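Local atomic coordinates of F-actin-capping protein subunit alpha (Plasmodium berghei, PDB entry 7A0H), a protein that probably caps the fast-growing barbed ends of actin filaments, blocking subunit exchange there without severing them, and forms an asymmetric homodimer. Residues Tyr52-Tyr57 against Ile68-Glu73; Lys123-Val128 against Cys158-Tyr163; Ser194-Asn199 against Gly211-Val216; Thr229-Glu234 against Glu258-Tyr263. All blocks are in the same frame, centred on the assembly; numbering follows the deposited sequence.

Contact 1: Tyr52-Tyr57 against Ile68-Glu73; sequences YNEDNY and IIICKE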
loop_
_atom_site.group_PDB
_atom_site.type_symbol
_atom_site.label_atom_id
_atom_site.label_comp_id
_atom_site.label_asym_id
_atom_site.label_seq_id
_atom_site.Cartn_x
_atom_site.Cartn_y
_atom_site.Cartn_z
ATOM N N TYR A 52 10.032 -14.222 -2.890
ATOM C CA TYR A 52 8.742 -13.679 -2.505
ATOM C C TYR A 52 7.786 -14.767 -2.023
ATOM O O TYR A 52 7.143 -14.630 -0.972
ATOM C CB TYR A 52 8.184 -12.940 -3.724
ATOM C CG TYR A 52 6.884 -12.336 -3.476
ATOM C CD1 TYR A 52 6.789 -11.097 -2.890
ATOM C CD2 TYR A 52 5.724 -13.033 -3.771
ATOM C CE1 TYR A 52 5.564 -10.538 -2.621
ATOM C CE2 TYR A 52 4.490 -12.494 -3.499
ATOM C CZ TYR A 52 4.415 -11.240 -2.930
ATOM O OH TYR A 52 3.181 -10.680 -2.693
ATOM N N ASN A 53 7.656 -15.855 -2.792
ATOM C CA ASN A 53 6.755 -16.941 -2.416
ATOM C C ASN A 53 7.193 -17.557 -1.096
ATOM O O ASN A 53 6.381 -17.918 -0.252
ATOM C CB ASN A 53 6.748 -18.044 -3.496
ATOM C CG ASN A 53 5.813 -17.745 -4.643
ATOM O OD1 ASN A 53 5.156 -16.711 -4.643
ATOM N ND2 ASN A 53 5.770 -18.635 -5.657
ATOM N N GLU A 54 8.477 -17.710 -0.919
ATOM C CA GLU A 54 8.943 -18.312 0.310
ATOM C C GLU A 54 8.659 -17.392 1.468
ATOM O O GLU A 54 8.200 -17.855 2.526
ATOM C CB GLU A 54 10.419 -18.647 0.168
ATOM C CG GLU A 54 10.590 -19.757 -0.879
ATOM C CD GLU A 54 12.038 -19.982 -1.265
ATOM O OE1 GLU A 54 12.904 -19.223 -0.777
ATOM O OE2 GLU A 54 12.314 -20.951 -2.010
ATOM N N ASP A 55 8.865 -16.079 1.268
ATOM C CA ASP A 55 8.627 -15.101 2.312
ATOM C C ASP A 55 7.170 -15.047 2.748
ATOM O O ASP A 55 6.856 -14.405 3.754
ATOM C CB ASP A 55 9.095 -13.728 1.868
ATOM C CG ASP A 55 10.587 -13.657 1.832
ATOM O OD1 ASP A 55 11.203 -14.687 2.197
ATOM O OD2 ASP A 55 11.147 -12.609 1.488
ATOM N N ASN A 56 6.248 -15.577 1.957
ATOM C CA ASN A 56 4.844 -15.383 2.274
ATOM C C ASN A 56 4.136 -16.701 2.471
ATOM O O ASN A 56 2.898 -16.723 2.470
ATOM C CB ASN A 56 4.155 -14.566 1.195
ATOM C CG ASN A 56 4.555 -13.098 1.256
ATOM O OD1 ASN A 56 4.191 -12.391 2.224
ATOM N ND2 ASN A 56 5.365 -12.650 0.282
ATOM N N TYR A 57 4.868 -17.809 2.630
ATOM C CA TYR A 57 4.208 -19.054 2.985
ATOM C C TYR A 57 3.042 -19.243 2.042
ATOM O O TYR A 57 1.906 -19.461 2.480
ATOM C CB TYR A 57 3.714 -19.067 4.453
ATOM C CG TYR A 57 4.871 -18.951 5.409
ATOM C CD1 TYR A 57 5.568 -20.067 5.832
ATOM C CD2 TYR A 57 5.283 -17.726 5.831
ATOM C CE1 TYR A 57 6.683 -19.939 6.635
ATOM C CE2 TYR A 57 6.373 -17.592 6.650
ATOM C CZ TYR A 57 7.044 -18.696 7.068
ATOM O OH TYR A 57 8.120 -18.551 7.860
ATOM N N ILE A 68 1.225 -27.851 -1.131
ATOM C CA ILE A 68 2.636 -27.690 -0.834
ATOM C C ILE A 68 2.724 -26.297 -0.292
ATOM O O ILE A 68 2.073 -25.387 -0.829
ATOM C CB ILE A 68 3.529 -27.823 -2.099
ATOM C CG1 ILE A 68 3.473 -29.221 -2.706
ATOM C CG2 ILE A 68 4.958 -27.469 -1.729
ATOM C CD1 ILE A 68 4.155 -30.243 -1.807
ATOM N N ILE A 69 3.517 -26.109 0.753
ATOM C CA ILE A 69 3.677 -24.775 1.311
ATOM C C ILE A 69 5.091 -24.316 1.041
ATOM O O ILE A 69 6.052 -25.002 1.406
ATOM C CB ILE A 69 3.374 -24.727 2.796
ATOM C CG1 ILE A 69 2.097 -25.497 3.137
ATOM C CG2 ILE A 69 3.214 -23.280 3.180
ATOM C CD1 ILE A 69 1.823 -25.383 4.571
ATOM N N ILE A 70 5.218 -23.141 0.429
ATOM C CA ILE A 70 6.490 -22.644 0.002
ATOM C C ILE A 70 7.046 -21.746 1.062
ATOM O O ILE A 70 6.453 -20.706 1.330
ATOM C CB ILE A 70 6.373 -21.827 -1.291
ATOM C CG1 ILE A 70 5.571 -22.488 -2.405
ATOM C CG2 ILE A 70 7.725 -21.551 -1.789
ATOM C CD1 ILE A 70 6.086 -23.827 -2.780
ATOM N N CYS A 71 8.222 -22.065 1.599
ATOM C CA CYS A 71 8.852 -21.173 2.576
ATOM C C CYS A 71 10.236 -21.739 2.835
ATOM O O CYS A 71 10.503 -22.885 2.462
ATOM C CB CYS A 71 8.055 -21.134 3.895
ATOM S SG CYS A 71 7.795 -22.848 4.587
ATOM N N LYS A 72 11.051 -21.002 3.614
ATOM C CA LYS A 72 12.389 -21.505 3.932
ATOM C C LYS A 72 12.331 -22.918 4.454
ATOM O O LYS A 72 13.089 -23.793 4.030
ATOM C CB LYS A 72 13.056 -20.690 5.028
ATOM C CG LYS A 72 13.269 -19.273 4.788
ATOM C CD LYS A 72 13.735 -18.635 6.075
ATOM C CE LYS A 72 13.988 -17.151 5.839
ATOM N NZ LYS A 72 14.456 -16.502 7.082
ATOM N N GLU A 73 11.469 -23.124 5.458
ATOM C CA GLU A 73 11.451 -24.349 6.255
ATOM C C GLU A 73 11.085 -25.562 5.407
ATOM O O GLU A 73 11.481 -26.698 5.730
ATOM C CB GLU A 73 10.476 -24.114 7.433
ATOM C CG GLU A 73 11.062 -23.145 8.481
ATOM C CD GLU A 73 10.745 -21.626 8.273
ATOM O OE1 GLU A 73 9.928 -21.216 7.405
ATOM O OE2 GLU A 73 11.367 -20.811 9.003
HETATM O O HOH W 1 9.901 -18.295 4.379
#
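The last turn of helix 39-55 comes against the end of strand 66-70 with hardly any side chain between the backbones: the CA atoms of Glu54 and Cys71 lie 3.7 Å apart. Cys71 CA sends a CA-H...O contact of 3.4 Å to Glu54 O, and a water accepts from Lys72 N and donates to the same carbonyl oxygen at 2.6 Å. At Tyr57, with phi and psi both near +50° (left-handed helical), the chain turns into strand 58-62, which pairs with 66-70 as a beta hairpin; the last helical turn thus packs against the hairpin's open end, at Ile70 and Cys71. On one side the aliphatic part of Glu54 lies obliquely across Ile70, CG to CG2 3.5 Å, while its carboxylate goes on to Lys75 and Tyr80. On the other, Cys71 CB sits 3.3 Å from Tyr57 CE1, and Cys71 SG lies 4.7 Å from the ring centroid, 64° off the normal. Glu73, bent at its second torsion (91°), brings OE1 to the ring edge, where Tyr57 OH donates a long 3.3 Å hydrogen bond to its syn side, tilted out of the carboxylate plane. Phe174 and Leu176 pack against Tyr57.

Contact 2: Lys123-Val128 against Cys158-Tyr163; sequences KLKEYV and CASSVY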
loop_
_atom_site.group_PDB
_atom_site.type_symbol
_atom_site.label_atom_id
_atom_site.label_comp_id
_atom_site.label_asym_id
_atom_site.label_seq_id
_atom_site.Cartn_x
_atom_site.Cartn_y
_atom_site.Cartn_z
ATOM N N LYS A 123 -1.961 -33.017 16.562
ATOM C CA LYS A 123 -2.602 -32.050 17.450
ATOM C C LYS A 123 -2.886 -30.741 16.687
ATOM O O LYS A 123 -3.917 -30.095 16.930
ATOM C CB LYS A 123 -1.681 -31.689 18.614
ATOM C CG LYS A 123 -1.372 -32.794 19.612
ATOM C CD LYS A 123 -2.575 -33.647 19.923
ATOM C CE LYS A 123 -2.183 -34.828 20.892
ATOM N NZ LYS A 123 -3.443 -35.634 21.129
ATOM N N LEU A 124 -1.971 -30.355 15.751
ATOM C CA LEU A 124 -2.168 -29.143 14.924
ATOM C C LEU A 124 -3.386 -29.304 14.068
ATOM O O LEU A 124 -4.277 -28.470 14.067
ATOM C CB LEU A 124 -0.975 -28.857 14.036
ATOM C CG LEU A 124 -0.935 -27.457 13.363
ATOM C CD1 LEU A 124 -0.785 -26.252 14.337
ATOM C CD2 LEU A 124 0.272 -27.447 12.362
ATOM N N LYS A 125 -3.532 -30.441 13.439
ATOM C CA LYS A 125 -4.751 -30.632 12.673
ATOM C C LYS A 125 -5.995 -30.648 13.551
ATOM O O LYS A 125 -7.037 -30.085 13.171
ATOM C CB LYS A 125 -4.640 -31.913 11.827
ATOM C CG LYS A 125 -3.587 -31.595 10.604
ATOM C CD LYS A 125 -3.465 -32.627 9.557
ATOM C CE LYS A 125 -2.305 -32.268 8.619
ATOM N NZ LYS A 125 -2.558 -31.056 7.767
ATOM N N GLU A 126 -5.928 -31.282 14.729
ATOM C CA GLU A 126 -7.129 -31.335 15.566
ATOM C C GLU A 126 -7.510 -29.932 15.983
ATOM O O GLU A 126 -8.698 -29.539 15.982
ATOM C CB GLU A 126 -6.885 -32.258 16.778
ATOM C CG GLU A 126 -7.970 -32.254 17.863
ATOM C CD GLU A 126 -7.638 -33.152 19.107
ATOM O OE1 GLU A 126 -6.596 -32.918 19.802
ATOM O OE2 GLU A 126 -8.439 -34.087 19.364
ATOM N N TYR A 127 -6.492 -29.135 16.285
ATOM C CA TYR A 127 -6.704 -27.803 16.772
ATOM C C TYR A 127 -7.470 -26.988 15.737
ATOM O O TYR A 127 -8.463 -26.304 16.057
ATOM C CB TYR A 127 -5.333 -27.221 17.073
ATOM C CG TYR A 127 -5.368 -25.707 17.214
ATOM C CD1 TYR A 127 -5.981 -25.149 18.271
ATOM C CD2 TYR A 127 -4.776 -24.818 16.228
ATOM C CE1 TYR A 127 -6.020 -23.776 18.474
ATOM C CE2 TYR A 127 -4.774 -23.477 16.409
ATOM C CZ TYR A 127 -5.464 -22.931 17.538
ATOM O OH TYR A 127 -5.582 -21.574 17.685
ATOM N N VAL A 128 -7.024 -27.046 14.480
ATOM C CA VAL A 128 -7.706 -26.322 13.406
ATOM C C VAL A 128 -9.123 -26.839 13.265
ATOM O O VAL A 128 -10.082 -26.084 13.100
ATOM C CB VAL A 128 -6.903 -26.508 12.083
ATOM C CG1 VAL A 128 -7.716 -26.050 10.896
ATOM C CG2 VAL A 128 -5.582 -25.804 12.215
ATOM N N CYS A 158 -7.149 -23.512 3.370
ATOM C CA CYS A 158 -6.520 -23.692 4.676
ATOM C C CYS A 158 -5.464 -24.773 4.548
ATOM O O CYS A 158 -5.646 -25.774 3.836
ATOM C CB CYS A 158 -7.528 -24.098 5.786
ATOM S SG CYS A 158 -6.790 -24.209 7.508
ATOM N N ALA A 159 -4.358 -24.580 5.240
ATOM C CA ALA A 159 -3.364 -25.643 5.253
ATOM C C ALA A 159 -2.547 -25.512 6.522
ATOM O O ALA A 159 -2.384 -24.397 7.069
ATOM C CB ALA A 159 -2.490 -25.603 3.962
ATOM N N SER A 160 -2.059 -26.663 6.992
ATOM C CA SER A 160 -1.199 -26.713 8.164
ATOM C C SER A 160 -0.208 -27.855 7.973
ATOM O O SER A 160 -0.555 -28.892 7.388
ATOM C CB SER A 160 -1.976 -27.000 9.484
ATOM O OG SER A 160 -2.775 -28.227 9.363
ATOM N N SER A 161 0.949 -27.736 8.633
ATOM C CA SER A 161 1.987 -28.711 8.368
ATOM C C SER A 161 2.938 -28.671 9.519
ATOM O O SER A 161 3.077 -27.626 10.121
ATOM C CB SER A 161 2.751 -28.345 7.045
ATOM O OG SER A 161 3.750 -29.312 6.858
ATOM N N VAL A 162 3.654 -29.757 9.790
ATOM C CA VAL A 162 4.749 -29.670 10.751
ATOM C C VAL A 162 6.011 -30.251 10.109
ATOM O O VAL A 162 5.978 -31.369 9.553
ATOM C CB VAL A 162 4.454 -30.384 12.103
ATOM C CG1 VAL A 162 5.612 -30.110 13.036
ATOM C CG2 VAL A 162 3.163 -29.795 12.895
ATOM N N TYR A 163 7.134 -29.519 10.248
ATOM C CA TYR A 163 8.416 -29.884 9.655
ATOM C C TYR A 163 9.471 -30.158 10.719
ATOM O O TYR A 163 9.561 -29.433 11.714
ATOM C CB TYR A 163 9.013 -28.733 8.706
ATOM C CG TYR A 163 8.059 -28.247 7.663
ATOM C CD1 TYR A 163 8.041 -28.822 6.371
ATOM C CD2 TYR A 163 7.132 -27.291 7.970
ATOM C CE1 TYR A 163 7.111 -28.441 5.419
ATOM C CE2 TYR A 163 6.215 -26.846 7.001
ATOM C CZ TYR A 163 6.202 -27.402 5.739
ATOM O OH TYR A 163 5.260 -26.977 4.790
#
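Lys125 and Ser160 make the polar part of the contact between helix 112-131 and strand 154-167, whose short segments run nearly antiparallel (158°) with axes 8.6 Å apart. The lysine chain is extended until its last torsion, which turns at -69° and carries the ammonium group to the strand. There NZ donates to two oxygens of one residue: 3.0 Å to Ser160 O, approached from above the carbonyl plane, and a longer 3.3 Å to Ser160 OG. The serine hydroxyl sits between its own backbone N and carbonyl carbon (54°), which turns it toward the lysine. Apolar packing fills the neighbouring positions of the helix. Leu124 CD2 rests against the strand, 3.7 Å from Ser160 CB and 3.8 Å from Val162 CG2, with Ser161 O beside it. One turn on, Val128 CG1 approaches Cys158 SG at 4.0 Å; the sulfur has two conformers, so this touch is tentative. Cys158 forms a disulfide with Cys179 in a structure of this protein. Helix 112-131 runs along strand 154-167, outermost within this chain, on one face of the five-stranded antiparallel sheet; Leu124 and Tyr127 also meet Ile177 of strand 170-183, and Lys123 turns to helix 243-266.

Contact 3: Ser194-Asn199 against Gly211-Val216; sequences SSWNVN and GTIDVV
Thr212 O is held from two directions: Ser195 N donates to it at 2.9 Å in a nearly straight bond (167°), and a water that also lies 2.9 Å from Ser195 OG approaches it as a second donor, though that water has other acceptors in reach. The return bond, from Thr212 N to Ser195 O, measures 2.8 Å, so Ser195 and Thr212 form a hydrogen-bonded antiparallel pair, flanked by the non-hydrogen-bonded pairs Ser194-Ile213 and Trp196-Gly211. On the face bearing Trp196, the indole folds back over the neighbouring strand. Trp196 CG is anti to the carbonyl carbon of its own residue (chi1 -61°), which lays the six-membered ring over Gly211; the glycine CA stands 3.6 Å from the ring centroid and 22° off its normal, a CH-pi contact made possible by the missing side chain. The indole is held in its rotation by the bond from Trp196 NE1, within the ring plane, to Ser194 OG at 2.7 Å. Ile213 CG1 completes the patch, 3.7 Å from Ser194 OG and 4.2 Å from Trp196 CZ2. This beta hairpin supplies the third and fourth of the chain's five strands, with strand 170-183 beyond 187-200 and strand 223-238 beyond 206-220. Helix 243-266 covers the sheet face that bears Trp196, its Ile254 and Cys257 packing on that side chain and its Glu258 reaching Ser194 OG; on the opposite face Ser195 packs on Phe174 and Leu176.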
loop_
_atom_site.group_PDB
_atom_site.type_symbol
_atom_site.label_atom_id
_atom_site.label_comp_id
_atom_site.label_asym_id
_atom_site.label_seq_id
_atom_site.Cartn_x
_atom_site.Cartn_y
_atom_site.Cartn_z
ATOM N N SER A 194 0.350 -18.404 10.623
ATOM C CA SER A 194 0.699 -18.561 12.051
ATOM C C SER A 194 1.825 -19.579 12.171
ATOM O O SER A 194 1.646 -20.773 11.847
ATOM C CB SER A 194 -0.524 -18.997 12.882
ATOM O OG SER A 194 -0.152 -19.218 14.249
ATOM N N SER A 195 2.979 -19.136 12.602
ATOM C CA SER A 195 4.134 -19.993 12.482
ATOM C C SER A 195 4.884 -20.098 13.790
ATOM O O SER A 195 5.032 -19.095 14.514
ATOM C CB SER A 195 5.106 -19.473 11.278
ATOM O OG SER A 195 5.529 -18.152 11.553
ATOM N N TRP A 196 5.413 -21.292 14.067
ATOM C CA TRP A 196 5.886 -21.662 15.416
ATOM C C TRP A 196 7.118 -22.530 15.267
ATOM O O TRP A 196 7.140 -23.472 14.440
ATOM C CB TRP A 196 4.753 -22.410 16.185
ATOM C CG TRP A 196 3.600 -21.474 16.316
ATOM C CD1 TRP A 196 2.575 -21.321 15.422
ATOM C CD2 TRP A 196 3.390 -20.491 17.347
ATOM N NE1 TRP A 196 1.777 -20.245 15.778
ATOM C CE2 TRP A 196 2.239 -19.748 16.969
ATOM C CE3 TRP A 196 4.046 -20.194 18.560
ATOM C CZ2 TRP A 196 1.662 -18.767 17.823
ATOM C CZ3 TRP A 196 3.537 -19.163 19.358
ATOM C CH2 TRP A 196 2.333 -18.467 18.982
ATOM N N ASN A 197 8.151 -22.154 16.003
ATOM C CA ASN A 197 9.372 -22.945 16.061
ATOM C C ASN A 197 9.750 -23.341 17.501
ATOM O O ASN A 197 9.642 -22.545 18.455
ATOM C CB ASN A 197 10.498 -22.139 15.457
ATOM C CG ASN A 197 11.645 -22.981 15.053
ATOM O OD1 ASN A 197 11.562 -23.768 14.115
ATOM N ND2 ASN A 197 12.741 -22.840 15.772
ATOM N N VAL A 198 10.211 -24.563 17.656
ATOM C CA VAL A 198 10.835 -24.955 18.914
ATOM C C VAL A 198 12.122 -25.700 18.608
ATOM O O VAL A 198 12.144 -26.623 17.779
ATOM C CB VAL A 198 9.939 -25.813 19.843
ATOM C CG1 VAL A 198 9.434 -26.969 19.138
ATOM C CG2 VAL A 198 10.744 -26.302 21.024
ATOM N N ASN A 199 13.184 -25.306 19.275
ATOM C CA ASN A 199 14.468 -25.967 19.111
ATOM C C ASN A 199 14.822 -26.563 20.478
ATOM O O ASN A 199 14.978 -25.820 21.444
ATOM C CB ASN A 199 15.521 -24.954 18.611
ATOM C CG ASN A 199 16.811 -25.625 18.182
ATOM O OD1 ASN A 199 16.817 -26.469 17.270
ATOM N ND2 ASN A 199 17.891 -25.341 18.910
ATOM N N GLY A 211 6.884 -17.716 18.158
ATOM C CA GLY A 211 5.867 -17.723 17.136
ATOM C C GLY A 211 5.687 -16.352 16.533
ATOM O O GLY A 211 6.085 -15.316 17.095
ATOM N N THR A 212 5.081 -16.367 15.334
ATOM C CA THR A 212 4.720 -15.142 14.620
ATOM C C THR A 212 3.359 -15.334 13.988
ATOM O O THR A 212 3.095 -16.376 13.375
ATOM C CB THR A 212 5.771 -14.809 13.560
ATOM O OG1 THR A 212 7.074 -14.723 14.171
ATOM C CG2 THR A 212 5.448 -13.466 12.781
ATOM N N ILE A 213 2.472 -14.384 14.210
ATOM C CA ILE A 213 1.166 -14.393 13.568
ATOM C C ILE A 213 1.049 -13.171 12.649
ATOM O O ILE A 213 1.125 -12.025 13.109
ATOM C CB ILE A 213 0.013 -14.416 14.600
ATOM C CG1 ILE A 213 0.067 -15.734 15.445
ATOM C CG2 ILE A 213 -1.266 -14.313 13.869
ATOM C CD1 ILE A 213 -1.052 -15.852 16.467
ATOM N N ASP A 214 0.819 -13.431 11.364
ATOM C CA ASP A 214 0.750 -12.404 10.318
ATOM C C ASP A 214 -0.667 -12.344 9.789
ATOM O O ASP A 214 -1.219 -13.376 9.394
ATOM C CB ASP A 214 1.696 -12.727 9.187
ATOM C CG ASP A 214 3.176 -12.386 9.509
ATOM O OD1 ASP A 214 3.453 -11.308 10.100
ATOM O OD2 ASP A 214 4.073 -13.197 9.116
ATOM N N VAL A 215 -1.276 -11.164 9.823
ATOM C CA VAL A 215 -2.606 -10.956 9.255
ATOM C C VAL A 215 -2.470 -9.878 8.173
ATOM O O VAL A 215 -1.901 -8.811 8.441
ATOM C CB VAL A 215 -3.608 -10.492 10.307
ATOM C CG1 VAL A 215 -5.013 -10.651 9.793
ATOM C CG2 VAL A 215 -3.481 -11.343 11.544
ATOM N N VAL A 216 -2.965 -10.157 6.961
ATOM C CA VAL A 216 -2.815 -9.213 5.852
ATOM C C VAL A 216 -4.153 -9.075 5.172
ATOM O O VAL A 216 -4.673 -10.064 4.612
ATOM C CB VAL A 216 -1.792 -9.643 4.770
ATOM C CG1 VAL A 216 -1.566 -8.464 3.757
ATOM C CG2 VAL A 216 -0.473 -10.105 5.340
HETATM O O HOH W 2 3.586 -16.363 10.476
#

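Contact 4: Thr229-Glu234 against Glu258-Tyr263; sequences TRKVFE and ENDVLY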
loop_
_atom_site.group_PDB
_atom_site.type_symbol
_atom_site.label_atom_id
_atom_site.label_comp_id
_atom_site.label_asym_id
_atom_site.label_seq_id
_atom_site.Cartn_x
_atom_site.Cartn_y
_atom_site.Cartn_z
ATOM N N THR A 229 -0.765 -6.763 9.745
ATOM C CA THR A 229 -0.604 -6.759 11.197
ATOM C C THR A 229 0.119 -8.012 11.655
ATOM O O THR A 229 -0.059 -9.111 11.102
ATOM C CB THR A 229 -1.909 -6.657 11.953
ATOM O OG1 THR A 229 -2.763 -7.712 11.562
ATOM C CG2 THR A 229 -2.572 -5.385 11.615
ATOM N N ARG A 230 0.969 -7.797 12.654
ATOM C CA ARG A 230 1.894 -8.789 13.123
ATOM C C ARG A 230 1.963 -8.824 14.648
ATOM O O ARG A 230 2.076 -7.792 15.298
ATOM C CB ARG A 230 3.286 -8.507 12.533
ATOM C CG ARG A 230 4.362 -9.225 13.270
ATOM C CD ARG A 230 5.660 -9.106 12.571
ATOM N NE ARG A 230 5.629 -10.089 11.516
ATOM C CZ ARG A 230 6.570 -10.248 10.607
ATOM N NH1 ARG A 230 7.617 -9.444 10.615
ATOM N NH2 ARG A 230 6.434 -11.226 9.707
ATOM N N LYS A 231 1.932 -10.011 15.197
ATOM C CA LYS A 231 2.294 -10.205 16.589
ATOM C C LYS A 231 3.270 -11.380 16.683
ATOM O O LYS A 231 3.096 -12.399 16.013
ATOM C CB LYS A 231 1.058 -10.384 17.468
ATOM C CG LYS A 231 1.395 -9.983 18.853
ATOM C CD LYS A 231 0.143 -9.886 19.669
ATOM C CE LYS A 231 0.424 -9.352 21.025
ATOM N NZ LYS A 231 -0.811 -9.574 21.840
ATOM N N VAL A 232 4.336 -11.152 17.420
ATOM C CA VAL A 232 5.401 -12.081 17.713
ATOM C C VAL A 232 5.269 -12.533 19.183
ATOM O O VAL A 232 5.025 -11.707 20.062
ATOM C CB VAL A 232 6.747 -11.364 17.488
ATOM C CG1 VAL A 232 7.831 -12.302 17.949
ATOM C CG2 VAL A 232 6.968 -11.062 16.050
ATOM N N PHE A 233 5.532 -13.807 19.448
ATOM C CA PHE A 233 5.403 -14.458 20.756
ATOM C C PHE A 233 6.645 -15.289 21.087
ATOM O O PHE A 233 7.186 -15.973 20.186
ATOM C CB PHE A 233 4.194 -15.430 20.778
ATOM C CG PHE A 233 2.889 -14.796 20.427
ATOM C CD1 PHE A 233 2.147 -14.121 21.380
ATOM C CD2 PHE A 233 2.403 -14.842 19.130
ATOM C CE1 PHE A 233 0.974 -13.525 21.049
ATOM C CE2 PHE A 233 1.165 -14.234 18.830
ATOM C CZ PHE A 233 0.487 -13.605 19.756
ATOM N N GLU A 234 7.025 -15.313 22.387
ATOM C CA GLU A 234 8.135 -16.127 22.902
ATOM C C GLU A 234 7.787 -16.680 24.297
ATOM O O GLU A 234 7.829 -15.953 25.290
ATOM C CB GLU A 234 9.433 -15.320 22.946
ATOM C CG GLU A 234 10.631 -16.131 23.543
ATOM C CD GLU A 234 11.981 -15.440 23.348
ATOM O OE1 GLU A 234 12.129 -14.633 22.414
ATOM O OE2 GLU A 234 12.903 -15.700 24.133
ATOM N N GLU A 258 -3.235 -17.306 19.606
ATOM C CA GLU A 258 -4.130 -16.921 18.516
ATOM C C GLU A 258 -5.337 -16.217 19.083
ATOM O O GLU A 258 -5.848 -15.254 18.499
ATOM C CB GLU A 258 -4.485 -18.149 17.679
ATOM C CG GLU A 258 -3.170 -18.708 16.824
ATOM C CD GLU A 258 -3.526 -19.634 15.678
ATOM O OE1 GLU A 258 -4.654 -20.126 15.653
ATOM O OE2 GLU A 258 -2.698 -19.935 14.837
ATOM N N ASN A 259 -5.783 -16.667 20.255
ATOM C CA ASN A 259 -6.827 -15.948 20.989
ATOM C C ASN A 259 -6.383 -14.524 21.313
ATOM O O ASN A 259 -7.184 -13.603 21.285
ATOM C CB ASN A 259 -7.135 -16.679 22.344
ATOM C CG ASN A 259 -8.148 -17.808 22.196
ATOM O OD1 ASN A 259 -9.061 -17.704 21.374
ATOM N ND2 ASN A 259 -8.003 -18.896 23.019
ATOM N N ASP A 260 -5.113 -14.335 21.665
ATOM C CA ASP A 260 -4.635 -12.994 22.026
ATOM C C ASP A 260 -4.657 -12.049 20.816
ATOM O O ASP A 260 -4.953 -10.854 20.972
ATOM C CB ASP A 260 -3.243 -13.152 22.672
ATOM C CG ASP A 260 -2.619 -11.812 23.157
ATOM O OD1 ASP A 260 -3.324 -10.930 23.740
ATOM O OD2 ASP A 260 -1.364 -11.673 22.987
ATOM N N VAL A 261 -4.392 -12.560 19.594
ATOM C CA VAL A 261 -4.472 -11.707 18.392
ATOM C C VAL A 261 -5.931 -11.361 18.103
ATOM O O VAL A 261 -6.279 -10.210 17.794
ATOM C CB VAL A 261 -3.812 -12.411 17.173
ATOM C CG1 VAL A 261 -4.150 -11.668 15.853
ATOM C CG2 VAL A 261 -2.298 -12.528 17.336
ATOM N N LEU A 262 -6.808 -12.351 18.237
ATOM C CA LEU A 262 -8.231 -12.100 18.074
ATOM C C LEU A 262 -8.661 -10.988 18.987
ATOM O O LEU A 262 -9.377 -10.066 18.590
ATOM C CB LEU A 262 -9.007 -13.354 18.402
ATOM C CG LEU A 262 -10.470 -13.368 18.029
ATOM C CD1 LEU A 262 -11.039 -14.774 18.148
ATOM C CD2 LEU A 262 -11.202 -12.438 18.933
ATOM N N TYR A 263 -8.183 -11.024 20.205
ATOM C CA TYR A 263 -8.553 -9.979 21.136
ATOM C C TYR A 263 -7.988 -8.648 20.673
ATOM O O TYR A 263 -8.682 -7.639 20.719
ATOM C CB TYR A 263 -8.046 -10.338 22.517
ATOM C CG TYR A 263 -8.248 -9.210 23.475
ATOM C CD1 TYR A 263 -9.393 -9.114 24.258
ATOM C CD2 TYR A 263 -7.277 -8.217 23.591
ATOM C CE1 TYR A 263 -9.544 -8.053 25.160
ATOM C CE2 TYR A 263 -7.418 -7.158 24.449
ATOM C CZ TYR A 263 -8.562 -7.063 25.232
ATOM O OH TYR A 263 -8.669 -5.982 26.071
#
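Lys231 and Asp260 form a salt bridge between strand 223-238 and helix 243-266, with Lys231 NZ 2.5 Å from Asp260 OD2. That distance is unusually short, and because the aspartate has two conformers its exact value carries little weight. The lysine, extended beyond CG, and the aspartate meet at about a right angle. Beside them, the edge of the Phe233 ring faces the helix. In this conformer Asp260 OD2 lies in the ring plane, 3.6 Å from Phe233 CE1, with the carboxylate turned 62° from the ring, and Val261 CG2 meets the same edge 3.8 Å from Phe233 CZ. This valine methyl also touches Lys231 CB at 4.0 Å, so that one methyl meets both strand side chains. The same conformer of Asp260 gets its reach from a first torsion of -178°, which sets CG anti to the backbone N and sends the carboxylate out toward the strand. Further out, backbone bonds to Gly211 and Ile213 hold Phe233 and Lys231 in the sheet, and Ile213 packs on both Phe233 and Val261. Ile284 of the second subunit also packs on Val261. Asp264, one helical turn beyond Asp260, forms a second salt bridge with Lys231 NZ, so two carboxylates probably favour the charged lysine, while the ring-edge hydrogens, slightly positive, would suit the aspartate oxygen beside that edge in this conformer.

How the contacts relate
The four contacts follow one another along the chain without overlap. Contacts 2, 3 and 4 share the five-stranded antiparallel sheet: contact 2 sets helix 112-131 on one of the strands outermost within this chain, contact 3 lies in the hairpin of strands 187-200 and 206-220, and contact 4 sets helix 243-266 on the other. Contacts 3 and 4, with centres 9 Å apart, adjoin through the paired strands 206-220 and 223-238. Contacts 2 and 4, 18 Å apart, are joined by Tyr127 and Glu258, probably hydrogen-bonded, so the two helices meet over the sheet. Contact 1 brings the helix-hairpin junction against strand 154-167, Ile69 packing on Ser161 and Tyr163. The second subunit approaches contacts 2, 3 and 4, so this sheet-and-helix layer also takes part in the subunit interface.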